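Local coordinates for penicillin-binding protein A (Mycobacterium tuberculosis, PDB 3UPP) that probably cross-links cell-wall peptidoglycan as a penicillin-binding D,D-transpeptidase and takes part in regulating cell length, at residues A[408-413]-A[436-441]. Sequence-based numbering, arbitrary orientation.
Sequences TPPHAW and DRLSAT
Leu438 holds CG off a staggered position, nearly eclipsing its CA hydrogen (chi1 -117°), which places CG over the peptide between Thr408 and Pro409. There CG of Leu438 lies 3.6 Å from Pro409 N. The second torsion (chi2 151°) turns methyl CD2 to Thr408 O, 3.5 Å from CD2 of Leu438. The Leu438 side chain and the Pro409 ring cross at about a right angle, their apolar closest approach being 4.1 Å between CD of Pro409 and CG of Leu438. At its CB edge the Pro409 ring meets backbone, CB 3.2 Å from Arg437 O, the carbonyl that opens the type I turn 437-440 and accepts a weak hydrogen bond from Ala440 N. These contacts join the loop between strand 425-431 and helix 442-457 to the chain leading into strand 411-418, a strand of the transpeptidase domain's antiparallel sheet. Pro410 continues the contact, its CG 3.5 Å from Ala440 O, a carbonyl that also takes a weak hydrogen bond from Thr398 OG1. Farther along, Ala412 directs its methyl toward the loop, CB standing 3.7 Å from Thr441 O. No hydrogen bond spans the two segments. Thr441 N-caps helix 442-457 through OG1 to Ala444 N, and it touches the bound, ring-opened cefotaxime.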
ATOM      1  N   THR A 408      13.747  19.065   3.991  1.00 66.74           N
ATOM      2  CA  THR A 408      13.701  17.867   3.151  1.00 64.34           C
ATOM      3  C   THR A 408      12.362  17.813   2.413  1.00 62.28           C
ATOM      4  O   THR A 408      11.325  18.109   3.003  1.00 61.63           O
ATOM      5  CB  THR A 408      13.831  16.566   4.002  1.00 63.92           C
ATOM      6  OG1 THR A 408      14.657  16.795   5.152  1.00 64.82           O
ATOM      7  CG2 THR A 408      14.418  15.417   3.182  1.00 63.74           C
ATOM      8  N   PRO A 409      12.373  17.446   1.117  1.00 60.99           N
ATOM      9  CA  PRO A 409      11.088  17.212   0.439  1.00 59.59           C
ATOM     10  C   PRO A 409      10.191  16.191   1.182  1.00 57.75           C
ATOM     11  O   PRO A 409      10.618  15.066   1.424  1.00 57.76           O
ATOM     12  CB  PRO A 409      11.506  16.674  -0.935  1.00 59.57           C
ATOM     13  CG  PRO A 409      12.899  17.169  -1.135  1.00 60.54           C
ATOM     14  CD  PRO A 409      13.526  17.264   0.213  1.00 61.31           C
ATOM     15  N   PRO A 410       8.954  16.581   1.543  1.00 56.46           N
ATOM     16  CA  PRO A 410       8.076  15.673   2.285  1.00 54.77           C
ATOM     17  C   PRO A 410       7.530  14.527   1.430  1.00 53.03           C
ATOM     18  O   PRO A 410       7.555  14.609   0.204  1.00 53.61           O
ATOM     19  CB  PRO A 410       6.925  16.588   2.728  1.00 54.58           C
ATOM     20  CG  PRO A 410       6.861  17.635   1.687  1.00 56.14           C
ATOM     21  CD  PRO A 410       8.302  17.881   1.283  1.00 57.08           C
ATOM     22  N   HIS A 411       7.032  13.474   2.074  1.00 50.85           N
ATOM     23  CA  HIS A 411       6.331  12.415   1.349  1.00 48.55           C
ATOM     24  C   HIS A 411       4.935  12.916   1.007  1.00 47.30           C
ATOM     25  O   HIS A 411       4.299  13.564   1.824  1.00 47.14           O
ATOM     26  CB  HIS A 411       6.208  11.126   2.180  1.00 47.60           C
ATOM     27  CG  HIS A 411       7.499  10.619   2.742  1.00 46.85           C
ATOM     28  ND1 HIS A 411       8.598  10.337   1.960  1.00 47.20           N
ATOM     29  CD2 HIS A 411       7.849  10.303   4.011  1.00 46.28           C
ATOM     30  CE1 HIS A 411       9.577   9.890   2.727  1.00 47.45           C
ATOM     31  NE2 HIS A 411       9.147   9.857   3.976  1.00 47.14           N
ATOM     32  N   ALA A 412       4.473  12.614  -0.200  1.00 46.21           N
ATOM     33  CA  ALA A 412       3.125  12.934  -0.633  1.00 45.02           C
ATOM     34  C   ALA A 412       2.235  11.692  -0.508  1.00 44.18           C
ATOM     35  O   ALA A 412       2.552  10.636  -1.062  1.00 43.65           O
ATOM     36  CB  ALA A 412       3.150  13.425  -2.047  1.00 44.96           C
ATOM     37  N   TRP A 413       1.120  11.827   0.218  1.00 43.50           N
ATOM     38  CA  TRP A 413       0.223  10.698   0.515  1.00 42.37           C
ATOM     39  C   TRP A 413      -1.188  10.981  -0.010  1.00 42.86           C
ATOM     40  O   TRP A 413      -1.631  12.117  -0.033  1.00 43.21           O
ATOM     41  CB  TRP A 413       0.107  10.501   2.023  1.00 41.00           C
ATOM     42  CG  TRP A 413       1.107   9.637   2.745  1.00 39.59           C
ATOM     43  CD1 TRP A 413       2.086  10.063   3.588  1.00 39.57           C
ATOM     44  CD2 TRP A 413       1.163   8.194   2.763  1.00 37.58           C
ATOM     45  NE1 TRP A 413       2.780   8.982   4.110  1.00 39.04           N
ATOM     46  CE2 TRP A 413       2.226   7.825   3.625  1.00 37.61           C
ATOM     47  CE3 TRP A 413       0.417   7.184   2.138  1.00 36.54           C
ATOM     48  CZ2 TRP A 413       2.554   6.482   3.898  1.00 38.44           C
ATOM     49  CZ3 TRP A 413       0.745   5.849   2.395  1.00 38.86           C
ATOM     50  CH2 TRP A 413       1.815   5.510   3.270  1.00 38.72           C
ATOM     51  N   ASP A 436      11.103  14.564  -5.298  1.00 63.44           N
ATOM     52  CA  ASP A 436      12.262  15.343  -4.822  1.00 64.99           C
ATOM     53  C   ASP A 436      12.101  16.877  -4.864  1.00 65.88           C
ATOM     54  O   ASP A 436      13.079  17.638  -5.010  1.00 67.03           O
ATOM     55  CB  ASP A 436      13.568  14.818  -5.426  1.00 65.93           C
ATOM     56  CG  ASP A 436      14.115  13.646  -4.635  1.00 66.76           C
ATOM     57  OD1 ASP A 436      13.907  12.489  -5.065  1.00 67.59           O
ATOM     58  OD2 ASP A 436      14.696  13.887  -3.549  1.00 68.84           O
ATOM     59  N   ARG A 437      10.848  17.302  -4.697  1.00 65.20           N
ATOM     60  CA  ARG A 437      10.458  18.697  -4.664  1.00 65.89           C
ATOM     61  C   ARG A 437      10.057  19.072  -3.239  1.00 65.36           C
ATOM     62  O   ARG A 437       9.346  18.313  -2.551  1.00 64.73           O
ATOM     63  CB  ARG A 437       9.288  18.929  -5.624  1.00 65.72           C
ATOM     64  CG  ARG A 437       9.628  18.687  -7.103  1.00 67.26           C
ATOM     65  CD  ARG A 437       8.378  18.633  -7.978  1.00 67.15           C
ATOM     66  NE  ARG A 437       7.595  19.859  -7.844  1.00 70.86           N
ATOM     67  CZ  ARG A 437       7.671  20.902  -8.666  1.00 72.24           C
ATOM     68  NH1 ARG A 437       6.920  21.972  -8.443  1.00 72.67           N
ATOM     69  NH2 ARG A 437       8.490  20.877  -9.712  1.00 73.33           N
ATOM     70  N   LEU A 438      10.506  20.235  -2.779  1.00 65.69           N
ATOM     71  CA  LEU A 438      10.167  20.655  -1.425  1.00 65.04           C
ATOM     72  C   LEU A 438       8.755  21.243  -1.274  1.00 64.43           C
ATOM     73  O   LEU A 438       8.212  21.275  -0.160  1.00 63.80           O
ATOM     74  CB  LEU A 438      11.234  21.570  -0.847  1.00 66.13           C
ATOM     75  CG  LEU A 438      11.918  20.990   0.388  1.00 66.03           C
ATOM     76  CD1 LEU A 438      13.325  21.518   0.470  1.00 68.99           C
ATOM     77  CD2 LEU A 438      11.133  21.328   1.672  1.00 66.64           C
ATOM     78  N   SER A 439       8.163  21.662  -2.392  1.00 64.38           N
ATOM     79  CA  SER A 439       6.770  22.150  -2.425  1.00 64.16           C
ATOM     80  C   SER A 439       5.757  21.009  -2.546  1.00 63.13           C
ATOM     81  O   SER A 439       4.549  21.255  -2.573  1.00 62.95           O
ATOM     82  CB  SER A 439       6.556  23.115  -3.598  1.00 64.98           C
ATOM     83  OG  SER A 439       6.675  22.427  -4.837  1.00 64.68           O
ATOM     84  N   ALA A 440       6.257  19.776  -2.633  1.00 62.10           N
ATOM     85  CA  ALA A 440       5.417  18.598  -2.779  1.00 61.19           C
ATOM     86  C   ALA A 440       4.296  18.566  -1.745  1.00 60.39           C
ATOM     87  O   ALA A 440       4.521  18.884  -0.573  1.00 60.46           O
ATOM     88  CB  ALA A 440       6.260  17.336  -2.671  1.00 60.96           C
ATOM     89  N   THR A 441       3.089  18.219  -2.203  1.00 59.50           N
ATOM     90  CA  THR A 441       1.949  17.932  -1.336  1.00 57.95           C
ATOM     91  C   THR A 441       1.198  16.723  -1.886  1.00 57.14           C
ATOM     92  O   THR A 441       1.258  16.443  -3.082  1.00 57.60           O
ATOM     93  CB  THR A 441       0.936  19.100  -1.219  1.00 58.18           C
ATOM     94  OG1 THR A 441       0.173  19.197  -2.425  1.00 58.90           O
ATOM     95  CG2 THR A 441       1.604  20.431  -0.903  1.00 58.57           C
TER